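Local coordinates for BauA (Acinetobacter baumannii, PDB 6HCP), which serves as the outer-membrane receptor for ferric preacinetobactin and probably carries this iron-loaded siderophore across the outer membrane by TonB-dependent transport, at residues E532-S537 and E557-G562; P144-N149 and E486-G491; Y109-N114 and A154-G159; Y104-Y109 and V140-S145. All coordinates share one frame; numbering follows the deposited sequence.

How the interactions relate
Interaction 1 belongs to the barrel wall, pairing strands 524-541 and 549-569. Interactions 3 and 4 lie inside the plug domain, their centres about 7 Å apart, and share Y109; their segments alternate along the chain. Interaction 2 joins plug to barrel, from the short helix 146-149 to strand 478-489, and shares P144 and S145 with interaction 4. Interaction 1, the last to open along the chain, is centred 12 to 14 Å from the other three, yet it touches all of them: Y109 OH reaches I533 O, and P144 packs on I533. Together they trace how a TonB-dependent receptor seats its plug against one side of the barrel.

Interaction 1 of 4, residues E532-S537 and E557-G562; sequences EITKPS and EQRNRG. With C8E ((hydroxyethyloxy)tri(ethyloxy)octane), chain B; EDO (1,2-ethanediol), chain E; EDO (1,2-ethanediol), chain S.
E532 carries CG anti to its main-chain N (chi1 174°), while R561 turns CG beside its own N (chi1 -70°), and these two choices lay the chains side by side, pointing the same way, across a non-hydrogen-bonded pair of antiparallel barrel strands. R561 grips the carboxylate side-on, with two nitrogens on one oxygen: NE lies 2.7 Å from E532 OE1 and the bond is fairly straight (162°), while R561 NH2 reaches the same OE1 at 3.1 Å on a more bent path. Both donors come from the same face of the carboxylate plane, and the oxygen lies in the guanidinium plane. Above that guanidinium, R559 NE sits near its centre, so the two guanidinium groups stack beside one carboxylate, whose charge probably eases their closeness; R559 itself makes no direct bond to it. The other carboxylate oxygen, OE2, accepts from an ethanediol. Further along, T534 CG2 rests 3.9 Å from R559 CG, and E557 leans over T534 while its OE1 is held by T589.

All these side chains are on the outer wall, where the octyl tail of a detergent lies against R561 CB. Between the strands, I533 and N560 exchange N-H...O bonds, as do K535 and Q558, with K535 N 2.8 Å from Q558 O. Those four residues face inward to the plug: I533 packs on P144, and N560 ND2 donates to R107 O. What orients the N560 amide on its other side is a neighbour two residues back, Q558 NE2, which donates within its own amide plane to N560 OD1 at 2.9 Å.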
loop_
_atom_site.group_PDB
_atom_site.type_symbol
_atom_site.label_atom_id
_atom_site.label_comp_id
_atom_site.label_asym_id
_atom_site.label_seq_id
_atom_site.Cartn_x
_atom_site.Cartn_y
_atom_site.Cartn_z
ATOM N N GLU A 532 -11.621 19.838 -35.756
ATOM C CA GLU A 532 -12.610 20.751 -35.250
ATOM C C GLU A 532 -13.978 20.115 -35.483
ATOM O O GLU A 532 -14.284 19.675 -36.601
ATOM C CB GLU A 532 -12.528 22.118 -35.935
ATOM C CG GLU A 532 -13.656 23.042 -35.530
ATOM C CD GLU A 532 -13.579 24.442 -36.124
ATOM O OE1 GLU A 532 -12.665 25.192 -35.741
ATOM O OE2 GLU A 532 -14.385 24.739 -37.004
ATOM N N ILE A 533 -14.750 19.988 -34.400
ATOM C CA ILE A 533 -16.060 19.361 -34.486
ATOM C C ILE A 533 -17.061 20.329 -33.855
ATOM O O ILE A 533 -16.953 20.586 -32.647
ATOM C CB ILE A 533 -16.099 18.015 -33.748
ATOM C CG1 ILE A 533 -15.084 17.009 -34.291
ATOM C CG2 ILE A 533 -17.511 17.448 -33.760
ATOM C CD1 ILE A 533 -14.795 15.859 -33.342
ATOM N N THR A 534 -18.107 20.682 -34.605
ATOM C CA THR A 534 -19.199 21.485 -34.078
ATOM C C THR A 534 -20.423 20.607 -33.880
ATOM O O THR A 534 -20.820 19.877 -34.775
ATOM C CB THR A 534 -19.509 22.697 -34.974
ATOM O OG1 THR A 534 -19.833 22.219 -36.278
ATOM C CG2 THR A 534 -18.345 23.659 -35.038
ATOM N N LYS A 535 -21.087 20.787 -32.729
ATOM C CA LYS A 535 -22.285 20.026 -32.415
ATOM C C LYS A 535 -23.396 21.002 -32.038
ATOM O O LYS A 535 -23.264 21.786 -31.094
ATOM C CB LYS A 535 -22.051 19.047 -31.259
ATOM C CG LYS A 535 -23.265 18.202 -30.895
ATOM C CD LYS A 535 -23.005 17.172 -29.763
ATOM C CE LYS A 535 -23.964 16.008 -29.752
ATOM N NZ LYS A 535 -25.355 16.407 -29.424
ATOM N N PRO A 536 -24.551 20.935 -32.720
ATOM C CA PRO A 536 -25.645 21.853 -32.410
ATOM C C PRO A 536 -26.453 21.401 -31.182
ATOM O O PRO A 536 -26.472 20.216 -30.846
ATOM C CB PRO A 536 -26.524 21.844 -33.672
ATOM C CG PRO A 536 -26.207 20.534 -34.354
ATOM C CD PRO A 536 -24.797 20.136 -33.928
ATOM N N SER A 537 -27.148 22.364 -30.554
ATOM C CA SER A 537 -28.120 22.073 -29.535
ATOM C C SER A 537 -29.307 23.029 -29.716
ATOM O O SER A 537 -29.212 24.055 -30.376
ATOM C CB SER A 537 -27.527 22.195 -28.130
ATOM O OG SER A 537 -27.133 23.542 -27.876
ATOM N N GLU A 557 -24.540 25.812 -29.899
ATOM C CA GLU A 557 -23.394 25.153 -30.460
ATOM C C GLU A 557 -22.331 24.902 -29.392
ATOM O O GLU A 557 -21.996 25.798 -28.607
ATOM C CB GLU A 557 -22.809 25.993 -31.586
ATOM C CG GLU A 557 -21.662 25.301 -32.306
ATOM C CD GLU A 557 -21.090 26.137 -33.438
ATOM O OE1 GLU A 557 -20.211 27.010 -33.172
ATOM O OE2 GLU A 557 -21.494 25.870 -34.579
ATOM N N GLN A 558 -21.689 23.737 -29.524
ATOM C CA GLN A 558 -20.428 23.438 -28.879
ATOM C C GLN A 558 -19.410 23.159 -29.994
ATOM O O GLN A 558 -19.734 22.506 -30.991
ATOM C CB GLN A 558 -20.586 22.230 -27.960
ATOM C CG GLN A 558 -19.277 21.818 -27.273
ATOM C CD GLN A 558 -19.454 20.770 -26.196
ATOM O OE1 GLN A 558 -20.518 20.641 -25.601
ATOM N NE2 GLN A 558 -18.426 19.962 -25.980
ATOM N N ARG A 559 -18.204 23.676 -29.820
ATOM C CA ARG A 559 -17.125 23.490 -30.764
ATOM C C ARG A 559 -15.914 22.912 -30.036
ATOM O O ARG A 559 -15.355 23.556 -29.161
ATOM C CB ARG A 559 -16.707 24.827 -31.389
ATOM C CG ARG A 559 -15.651 24.685 -32.475
ATOM C CD ARG A 559 -15.228 26.041 -33.041
ATOM N NE ARG A 559 -14.594 26.887 -32.041
ATOM C CZ ARG A 559 -14.691 28.220 -32.007
ATOM N NH1 ARG A 559 -14.155 28.904 -31.014
ATOM N NH2 ARG A 559 -15.303 28.866 -32.980
ATOM N N ASN A 560 -15.538 21.694 -30.427
ATOM C CA ASN A 560 -14.374 21.011 -29.882
ATOM C C ASN A 560 -13.245 21.038 -30.917
ATOM O O ASN A 560 -13.370 20.468 -32.001
ATOM C CB ASN A 560 -14.691 19.561 -29.502
ATOM C CG ASN A 560 -15.536 19.402 -28.264
ATOM O OD1 ASN A 560 -16.184 20.352 -27.818
ATOM N ND2 ASN A 560 -15.633 18.164 -27.780
ATOM N N ARG A 561 -12.158 21.710 -30.554
ATOM C CA ARG A 561 -10.954 21.708 -31.320
ATOM C C ARG A 561 -9.917 20.900 -30.549
ATOM O O ARG A 561 -9.758 21.080 -29.344
ATOM C CB ARG A 561 -10.427 23.130 -31.534
ATOM C CG ARG A 561 -11.266 23.983 -32.472
ATOM C CD ARG A 561 -10.853 25.457 -32.430
ATOM N NE ARG A 561 -11.503 26.184 -33.513
ATOM C CZ ARG A 561 -11.604 27.514 -33.610
ATOM N NH1 ARG A 561 -11.066 28.301 -32.698
ATOM N NH2 ARG A 561 -12.220 28.045 -34.651
ATOM N N GLY A 562 -9.169 20.064 -31.262
ATOM C CA GLY A 562 -8.235 19.211 -30.584
ATOM C C GLY A 562 -7.023 18.874 -31.427
ATOM O O GLY A 562 -7.063 18.898 -32.662
HETATM C C1 C8E B . -5.922 23.561 -30.489
HETATM C C2 C8E B . -6.628 22.760 -31.565
HETATM C C3 C8E B . -6.168 23.112 -32.979
HETATM C C4 C8E B . -7.175 22.694 -34.046
HETATM C C5 C8E B . -7.533 23.880 -34.932
HETATM C C6 C8E B . -8.507 23.473 -36.029
HETATM C C7 C8E B . -8.103 22.155 -36.693
HETATM C C8 C8E B . -8.860 21.952 -38.001
HETATM O O9 C8E B . -8.245 20.898 -38.734
HETATM C C10 C8E B . -8.984 20.563 -39.915
HETATM C C11 C8E B . -8.348 21.171 -41.175
HETATM O O12 C8E B . -9.029 20.732 -42.366
HETATM C C13 C8E B . -8.243 20.813 -43.561
HETATM C C14 C8E B . -8.836 19.889 -44.616
HETATM O O15 C8E B . -10.140 19.427 -44.231
HETATM C C16 C8E B . -11.171 19.867 -45.128
HETATM C C17 C8E B . -11.988 18.699 -45.672
HETATM O O18 C8E B . -11.200 17.847 -46.517
HETATM C C19 C8E B . -11.343 18.155 -47.907
HETATM C C20 C8E B . -10.761 17.025 -48.739
HETATM O O21 C8E B . -10.741 15.885 -47.879
HETATM C C1 EDO E . -24.191 23.464 -26.187
HETATM O O1 EDO E . -24.633 23.316 -27.535
HETATM C C2 EDO E . -24.010 24.960 -25.978
HETATM O O2 EDO E . -25.308 25.552 -25.903
HETATM C C1 EDO S . -16.659 21.376 -39.539
HETATM O O1 EDO S . -16.878 22.289 -40.616
HETATM C C2 EDO S . -15.805 22.085 -38.529
HETATM O O2 EDO S . -16.504 23.274 -38.150
HETATM O O HOH W 1 -15.751 27.674 -36.063
#

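Interaction 2 of 4, residues P144-N149 and E486-G491; sequences PSALLN and EGLTKG
This is a buried plug-to-barrel contact, in which the start of the short plug helix 146-149 meets the strand 478-489 of the barrel wall main chain to main chain. Its one direct hydrogen bond runs from A146 N to E486 O, 2.8 Å long and close to straight (164°), with the donor nearly on the carbonyl axis. The helix thus places one of its first N-H groups on a barrel carbonyl. The next N-H is reached through water, which accepts from E486 N at 3.0 Å and, weakly, from L147 N at 3.2 Å, so both main-chain polar groups of E486 are tied to the helix start.

Carbon atoms close the contact around this bond. P144 presses CB onto G487, 3.4 Å from G487 N, a close fit to a residue that has no side chain of its own. A146 CB meets L488 CG at 4.0 Å: L488 sets CG beside its own N (chi1 -67°), which turns it toward the A146 methyl. The carboxylate of E486 turns away from the plug to Y484 and T465.

Within the helix turn, N149 ND2 donates to S145 OG at 3.0 Å, bracing the turn from the far side. Around it, strand 508-520 supplies Q512 against P144, strand 461-473 supplies T465 against A146, and R443 of strand 436-451 donates to L147 O.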
loop_
_atom_site.group_PDB
_atom_site.type_symbol
_atom_site.label_atom_id
_atom_site.label_comp_id
_atom_site.label_asym_id
_atom_site.label_seq_id
_atom_site.Cartn_x
_atom_site.Cartn_y
_atom_site.Cartn_z
ATOM N N PRO A 144 -17.296 11.759 -35.464
ATOM C CA PRO A 144 -18.567 11.306 -36.020
ATOM C C PRO A 144 -18.345 10.574 -37.345
ATOM O O PRO A 144 -17.277 10.736 -37.977
ATOM C CB PRO A 144 -19.340 12.608 -36.246
ATOM C CG PRO A 144 -18.262 13.661 -36.387
ATOM C CD PRO A 144 -17.177 13.225 -35.430
ATOM N N SER A 145 -19.355 9.806 -37.763
ATOM C CA SER A 145 -19.189 8.942 -38.901
ATOM C C SER A 145 -20.522 8.628 -39.596
ATOM O O SER A 145 -20.727 7.477 -40.015
ATOM C CB SER A 145 -18.507 7.667 -38.442
ATOM O OG SER A 145 -19.345 6.961 -37.540
ATOM N N ALA A 146 -21.440 9.603 -39.707
ATOM C CA ALA A 146 -22.814 9.284 -40.225
ATOM C C ALA A 146 -22.756 8.704 -41.653
ATOM O O ALA A 146 -23.482 7.767 -41.984
ATOM C CB ALA A 146 -23.721 10.497 -40.166
ATOM N N LEU A 147 -21.859 9.208 -42.495
ATOM C CA LEU A 147 -21.768 8.642 -43.863
ATOM C C LEU A 147 -21.502 7.136 -43.772
ATOM O O LEU A 147 -22.111 6.327 -44.481
ATOM C CB LEU A 147 -20.674 9.334 -44.690
ATOM C CG LEU A 147 -20.337 8.600 -45.990
ATOM C CD1 LEU A 147 -21.561 8.529 -46.906
ATOM C CD2 LEU A 147 -19.149 9.218 -46.707
ATOM N N LEU A 148 -20.566 6.765 -42.898
ATOM C CA LEU A 148 -20.084 5.369 -42.801
ATOM C C LEU A 148 -21.094 4.481 -42.082
ATOM O O LEU A 148 -21.212 3.305 -42.399
ATOM C CB LEU A 148 -18.756 5.355 -42.043
ATOM C CG LEU A 148 -17.689 6.322 -42.538
ATOM C CD1 LEU A 148 -16.425 6.203 -41.704
ATOM C CD2 LEU A 148 -17.408 6.093 -44.013
ATOM N N ASN A 149 -21.757 5.034 -41.048
ATOM C CA ASN A 149 -22.418 4.220 -40.038
ATOM C C ASN A 149 -23.903 4.561 -39.870
ATOM O O ASN A 149 -24.603 3.854 -39.159
ATOM C CB ASN A 149 -21.722 4.364 -38.679
ATOM C CG ASN A 149 -20.496 3.486 -38.571
ATOM O OD1 ASN A 149 -20.558 2.318 -38.926
ATOM N ND2 ASN A 149 -19.373 4.064 -38.176
ATOM N N GLU A 486 -19.918 14.116 -40.960
ATOM C CA GLU A 486 -20.920 14.611 -40.040
ATOM C C GLU A 486 -21.347 13.486 -39.099
ATOM O O GLU A 486 -21.109 12.329 -39.358
ATOM C CB GLU A 486 -22.111 15.173 -40.821
ATOM C CG GLU A 486 -21.712 16.272 -41.790
ATOM C CD GLU A 486 -22.859 16.894 -42.583
ATOM O OE1 GLU A 486 -23.938 16.275 -42.662
ATOM O OE2 GLU A 486 -22.665 18.037 -43.083
ATOM N N GLY A 487 -22.003 13.887 -38.011
ATOM C CA GLY A 487 -22.774 13.008 -37.174
ATOM C C GLY A 487 -24.192 13.523 -37.033
ATOM O O GLY A 487 -24.444 14.739 -37.168
ATOM N N LEU A 488 -25.130 12.594 -36.848
ATOM C CA LEU A 488 -26.536 12.959 -36.784
ATOM C C LEU A 488 -27.100 12.621 -35.404
ATOM O O LEU A 488 -26.796 11.585 -34.815
ATOM C CB LEU A 488 -27.304 12.228 -37.887
ATOM C CG LEU A 488 -26.965 12.637 -39.325
ATOM C CD1 LEU A 488 -27.801 11.828 -40.313
ATOM C CD2 LEU A 488 -27.168 14.116 -39.541
ATOM N N THR A 489 -28.017 13.478 -34.955
ATOM C CA THR A 489 -28.759 13.282 -33.727
ATOM C C THR A 489 -30.214 13.654 -34.015
ATOM O O THR A 489 -30.471 14.704 -34.615
ATOM C CB THR A 489 -28.195 14.152 -32.593
ATOM O OG1 THR A 489 -26.771 14.001 -32.486
ATOM C CG2 THR A 489 -28.872 13.851 -31.271
ATOM N N LYS A 490 -31.131 12.804 -33.563
ATOM C CA LYS A 490 -32.582 13.027 -33.714
ATOM C C LYS A 490 -32.908 14.445 -33.257
ATOM O O LYS A 490 -32.427 14.913 -32.209
ATOM C CB LYS A 490 -33.331 12.004 -32.848
ATOM C CG LYS A 490 -34.842 12.139 -32.832
ATOM C CD LYS A 490 -35.515 10.981 -32.141
ATOM C CE LYS A 490 -35.046 10.780 -30.716
ATOM N NZ LYS A 490 -35.658 11.790 -29.829
ATOM N N GLY A 491 -33.750 15.137 -34.025
ATOM C CA GLY A 491 -34.146 16.481 -33.659
ATOM C C GLY A 491 -35.030 16.506 -32.418
ATOM O O GLY A 491 -35.794 15.594 -32.165
HETATM O O HOH W 2 -21.410 12.366 -42.936
#

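Interaction 3 of 4, residues Y109-N114 and A154-G159; sequences YASSTN and AGSVGG
The Y109 ring is the one aromatic group here, and V157 meets it obliquely, CG2 lying 4.2 Å from Y109 CG at the root of the ring. With CG placed beside its own N (chi1 -74°), the ring runs off toward the barrel, where K535, Q558 and N560 touch it and its OH bonds to I533 O. Behind it, Y109 CB packs 3.8 Å from G158 CA, where a bare glycine allows the two backbones to close up.

Polar ties take over along the rest of the loop. S112 N donates to S156 OG at 3.0 Å and almost straight (170°), and the same hydroxyl is hydrogen-bonded to D115. A water fills in beside it, donating to S156 OG at 2.8 Å and to G159 O at 2.6 Å. A second water bridges the chains further back, giving a hydrogen to A110 O (2.7 Å) and taking one from V157 N (3.0 Å). A154 CB covers the S112 side chain, whose OG accepts from N114 N at 3.0 Å. That last bond makes an ST turn, which opens the 3-10 segment in this loop-rich part of the plug of a TonB-dependent receptor.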
loop_
_atom_site.group_PDB
_atom_site.type_symbol
_atom_site.label_atom_id
_atom_site.label_comp_id
_atom_site.label_asym_id
_atom_site.label_seq_id
_atom_site.Cartn_x
_atom_site.Cartn_y
_atom_site.Cartn_z
ATOM N N TYR A 109 -16.728 14.546 -26.748
ATOM C CA TYR A 109 -18.168 14.396 -26.839
ATOM C C TYR A 109 -18.590 13.018 -26.319
ATOM O O TYR A 109 -17.899 12.031 -26.543
ATOM C CB TYR A 109 -18.644 14.511 -28.288
ATOM C CG TYR A 109 -18.620 15.914 -28.833
ATOM C CD1 TYR A 109 -19.442 16.897 -28.322
ATOM C CD2 TYR A 109 -17.736 16.255 -29.841
ATOM C CE1 TYR A 109 -19.425 18.180 -28.833
ATOM C CE2 TYR A 109 -17.675 17.546 -30.331
ATOM C CZ TYR A 109 -18.553 18.498 -29.854
ATOM O OH TYR A 109 -18.561 19.750 -30.395
ATOM N N ALA A 110 -19.779 12.959 -25.727
ATOM C CA ALA A 110 -20.321 11.700 -25.229
ATOM C C ALA A 110 -20.347 10.678 -26.368
ATOM O O ALA A 110 -20.636 11.002 -27.520
ATOM C CB ALA A 110 -21.698 11.915 -24.645
ATOM N N SER A 111 -19.982 9.438 -26.037
ATOM C CA SER A 111 -20.157 8.303 -26.897
ATOM C C SER A 111 -20.963 7.246 -26.142
ATOM O O SER A 111 -20.465 6.634 -25.194
ATOM C CB SER A 111 -18.834 7.746 -27.375
ATOM O OG SER A 111 -19.045 6.607 -28.216
ATOM N N SER A 112 -22.237 7.106 -26.510
ATOM C CA SER A 112 -23.189 6.317 -25.719
ATOM C C SER A 112 -22.869 4.827 -25.833
ATOM O O SER A 112 -22.608 4.307 -26.948
ATOM C CB SER A 112 -24.619 6.603 -26.159
ATOM O OG SER A 112 -25.544 5.731 -25.513
ATOM N N THR A 113 -23.035 4.112 -24.720
ATOM C CA THR A 113 -22.970 2.667 -24.720
ATOM C C THR A 113 -23.999 2.089 -25.690
ATOM O O THR A 113 -23.801 1.013 -26.239
ATOM C CB THR A 113 -23.153 2.119 -23.301
ATOM O OG1 THR A 113 -24.394 2.591 -22.756
ATOM C CG2 THR A 113 -21.993 2.528 -22.422
ATOM N N ASN A 114 -25.127 2.784 -25.832
ATOM C CA ASN A 114 -26.220 2.326 -26.690
ATOM C C ASN A 114 -25.803 2.269 -28.170
ATOM O O ASN A 114 -26.535 1.698 -28.978
ATOM C CB ASN A 114 -27.398 3.300 -26.693
ATOM C CG ASN A 114 -28.239 3.338 -25.444
ATOM O OD1 ASN A 114 -29.162 4.147 -25.384
ATOM N ND2 ASN A 114 -27.850 2.611 -24.402
ATOM N N ALA A 154 -28.791 6.247 -29.934
ATOM C CA ALA A 154 -28.785 7.367 -28.990
ATOM C C ALA A 154 -28.270 8.661 -29.639
ATOM O O ALA A 154 -28.227 9.709 -28.996
ATOM C CB ALA A 154 -27.973 7.044 -27.763
ATOM N N GLY A 155 -27.893 8.602 -30.915
ATOM C CA GLY A 155 -27.452 9.798 -31.661
ATOM C C GLY A 155 -26.189 10.450 -31.107
ATOM O O GLY A 155 -25.968 11.635 -31.320
ATOM N N SER A 156 -25.305 9.676 -30.450
ATOM C CA SER A 156 -24.058 10.250 -29.950
ATOM C C SER A 156 -23.067 10.384 -31.111
ATOM O O SER A 156 -23.173 9.651 -32.100
ATOM C CB SER A 156 -23.488 9.448 -28.765
ATOM O OG SER A 156 -23.043 8.163 -29.168
ATOM N N VAL A 157 -22.106 11.311 -30.994
ATOM C CA VAL A 157 -21.267 11.710 -32.128
ATOM C C VAL A 157 -19.760 11.665 -31.829
ATOM O O VAL A 157 -18.953 11.993 -32.701
ATOM C CB VAL A 157 -21.667 13.121 -32.618
ATOM C CG1 VAL A 157 -23.143 13.157 -33.012
ATOM C CG2 VAL A 157 -21.352 14.210 -31.595
ATOM N N GLY A 158 -19.345 11.240 -30.635
ATOM C CA GLY A 158 -17.930 11.344 -30.276
ATOM C C GLY A 158 -17.050 10.364 -31.058
ATOM O O GLY A 158 -15.876 10.624 -31.329
ATOM N N GLY A 159 -17.575 9.162 -31.293
ATOM C CA GLY A 159 -16.843 8.131 -32.053
ATOM C C GLY A 159 -17.638 6.842 -32.108
ATOM O O GLY A 159 -18.644 6.705 -31.448
HETATM O O HOH W 3 -22.295 12.848 -28.463
HETATM O O HOH W 4 -20.530 8.184 -30.384
#

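Interaction 4 of 4, residues Y104-Y109 and V140-S145; sequences YYIRGY and VLKGPS
R107 lays its guanidinium over K142, its NE 3.6 Å from K142 CB, and the two side chains cross at about a right angle. K142 O also sits over a face of that group, 3.6 Å from R107 NH1, so they touch without a hydrogen bond. Next to it, R107 CD rests 3.9 Å from G143 N, where the backbone carries no side chain. I106 supplies the apolar half: CG2 meets K142 CG at 4.0 Å, and CD1 reaches V140 CG1 at 4.3 Å.

Second-shell partners hold both charged ends. R107, extended from CG to NE, forms salt bridges with E564 and E514 of the barrel wall, while K142 NZ pairs with D88. Their nitrogens, R107 NH2 and K142 NZ, stay 6.5 Å apart, and with acids for each the like charges are probably well balanced.

What presents I106 and R107 together is the tight turn from I106 to Y109, closed by I106 N to Y109 O at 2.9 Å and by Y109 N to I106 O at 3.0 Å. R107 takes a left-handed backbone (phi 51°) at its second position, followed by G108. This is a two-residue beta hairpin with a type I' turn, joining strands 105-106 and 109-110 of the plug and packing on the end of strand 135-142.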
loop_
_atom_site.group_PDB
_atom_site.type_symbol
_atom_site.label_atom_id
_atom_site.label_comp_id
_atom_site.label_asym_id
_atom_site.label_seq_id
_atom_site.Cartn_x
_atom_site.Cartn_y
_atom_site.Cartn_z
ATOM N N TYR A 104 -18.075 7.173 -21.130
ATOM C CA TYR A 104 -16.867 7.697 -21.750
ATOM C C TYR A 104 -17.207 8.718 -22.852
ATOM O O TYR A 104 -18.303 8.761 -23.381
ATOM C CB TYR A 104 -15.996 6.572 -22.322
ATOM C CG TYR A 104 -16.716 5.589 -23.206
ATOM C CD1 TYR A 104 -16.836 5.792 -24.571
ATOM C CD2 TYR A 104 -17.234 4.414 -22.690
ATOM C CE1 TYR A 104 -17.573 4.931 -25.369
ATOM C CE2 TYR A 104 -17.931 3.520 -23.488
ATOM C CZ TYR A 104 -18.109 3.776 -24.831
ATOM O OH TYR A 104 -18.828 2.894 -25.607
ATOM N N TYR A 105 -16.255 9.623 -23.059
ATOM C CA TYR A 105 -16.248 10.621 -24.093
ATOM C C TYR A 105 -15.147 10.270 -25.096
ATOM O O TYR A 105 -14.075 9.789 -24.706
ATOM C CB TYR A 105 -15.966 12.002 -23.504
ATOM C CG TYR A 105 -16.995 12.516 -22.536
ATOM C CD1 TYR A 105 -17.024 12.075 -21.224
ATOM C CD2 TYR A 105 -17.808 13.584 -22.876
ATOM C CE1 TYR A 105 -17.940 12.572 -20.314
ATOM C CE2 TYR A 105 -18.787 14.041 -22.008
ATOM C CZ TYR A 105 -18.813 13.580 -20.706
ATOM O OH TYR A 105 -19.733 14.080 -19.846
ATOM N N ILE A 106 -15.392 10.579 -26.372
ATOM C CA ILE A 106 -14.395 10.483 -27.427
ATOM C C ILE A 106 -14.314 11.856 -28.112
ATOM O O ILE A 106 -15.348 12.434 -28.459
ATOM C CB ILE A 106 -14.754 9.351 -28.419
ATOM C CG1 ILE A 106 -14.971 8.011 -27.699
ATOM C CG2 ILE A 106 -13.689 9.244 -29.492
ATOM C CD1 ILE A 106 -15.429 6.879 -28.584
ATOM N N ARG A 107 -13.093 12.394 -28.237
ATOM C CA ARG A 107 -12.858 13.728 -28.779
ATOM C C ARG A 107 -13.754 14.754 -28.071
ATOM O O ARG A 107 -14.193 15.746 -28.675
ATOM C CB ARG A 107 -13.079 13.741 -30.292
ATOM C CG ARG A 107 -11.945 13.067 -31.045
ATOM C CD ARG A 107 -11.939 13.339 -32.538
ATOM N NE ARG A 107 -10.731 12.806 -33.133
ATOM C CZ ARG A 107 -10.475 12.754 -34.433
ATOM N NH1 ARG A 107 -11.437 12.994 -35.318
ATOM N NH2 ARG A 107 -9.287 12.329 -34.826
ATOM N N GLY A 108 -13.981 14.527 -26.774
ATOM C CA GLY A 108 -14.633 15.483 -25.909
ATOM C C GLY A 108 -16.144 15.511 -26.034
ATOM O O GLY A 108 -16.785 16.395 -25.450
ATOM N N TYR A 109 -16.728 14.546 -26.748
ATOM C CA TYR A 109 -18.168 14.396 -26.839
ATOM C C TYR A 109 -18.590 13.018 -26.319
ATOM O O TYR A 109 -17.899 12.031 -26.543
ATOM C CB TYR A 109 -18.644 14.511 -28.288
ATOM C CG TYR A 109 -18.620 15.914 -28.833
ATOM C CD1 TYR A 109 -19.442 16.897 -28.322
ATOM C CD2 TYR A 109 -17.736 16.255 -29.841
ATOM C CE1 TYR A 109 -19.425 18.180 -28.833
ATOM C CE2 TYR A 109 -17.675 17.546 -30.331
ATOM C CZ TYR A 109 -18.553 18.498 -29.854
ATOM O OH TYR A 109 -18.561 19.750 -30.395
ATOM N N VAL A 140 -12.047 1.270 -32.321
ATOM C CA VAL A 140 -12.507 2.632 -32.103
ATOM C C VAL A 140 -12.209 3.437 -33.362
ATOM O O VAL A 140 -11.077 3.443 -33.874
ATOM C CB VAL A 140 -11.851 3.303 -30.879
ATOM C CG1 VAL A 140 -12.413 4.707 -30.653
ATOM C CG2 VAL A 140 -12.003 2.475 -29.624
ATOM N N LEU A 141 -13.222 4.181 -33.813
ATOM C CA LEU A 141 -13.053 5.199 -34.845
ATOM C C LEU A 141 -13.448 6.535 -34.223
ATOM O O LEU A 141 -14.549 6.661 -33.702
ATOM C CB LEU A 141 -13.935 4.875 -36.052
ATOM C CG LEU A 141 -13.752 5.841 -37.232
ATOM C CD1 LEU A 141 -13.989 5.135 -38.552
ATOM C CD2 LEU A 141 -14.653 7.051 -37.101
ATOM N N LYS A 142 -12.514 7.479 -34.197
ATOM C CA LYS A 142 -12.697 8.708 -33.463
ATOM C C LYS A 142 -13.416 9.737 -34.335
ATOM O O LYS A 142 -13.166 9.871 -35.538
ATOM C CB LYS A 142 -11.363 9.243 -32.938
ATOM C CG LYS A 142 -10.693 8.287 -31.953
ATOM C CD LYS A 142 -9.327 8.717 -31.513
ATOM C CE LYS A 142 -8.483 7.550 -31.035
ATOM N NZ LYS A 142 -7.257 8.034 -30.380
ATOM N N GLY A 143 -14.328 10.458 -33.684
ATOM C CA GLY A 143 -15.144 11.491 -34.330
ATOM C C GLY A 143 -16.400 10.899 -34.950
ATOM O O GLY A 143 -16.605 9.686 -34.960
ATOM N N PRO A 144 -17.296 11.759 -35.464
ATOM C CA PRO A 144 -18.567 11.306 -36.020
ATOM C C PRO A 144 -18.345 10.574 -37.345
ATOM O O PRO A 144 -17.277 10.736 -37.977
ATOM C CB PRO A 144 -19.340 12.608 -36.246
ATOM C CG PRO A 144 -18.262 13.661 -36.387
ATOM C CD PRO A 144 -17.177 13.225 -35.430
ATOM N N SER A 145 -19.355 9.806 -37.763
ATOM C CA SER A 145 -19.189 8.942 -38.901
ATOM C C SER A 145 -20.522 8.628 -39.596
ATOM O O SER A 145 -20.727 7.477 -40.015
ATOM C CB SER A 145 -18.507 7.667 -38.442
ATOM O OG SER A 145 -19.345 6.961 -37.540
#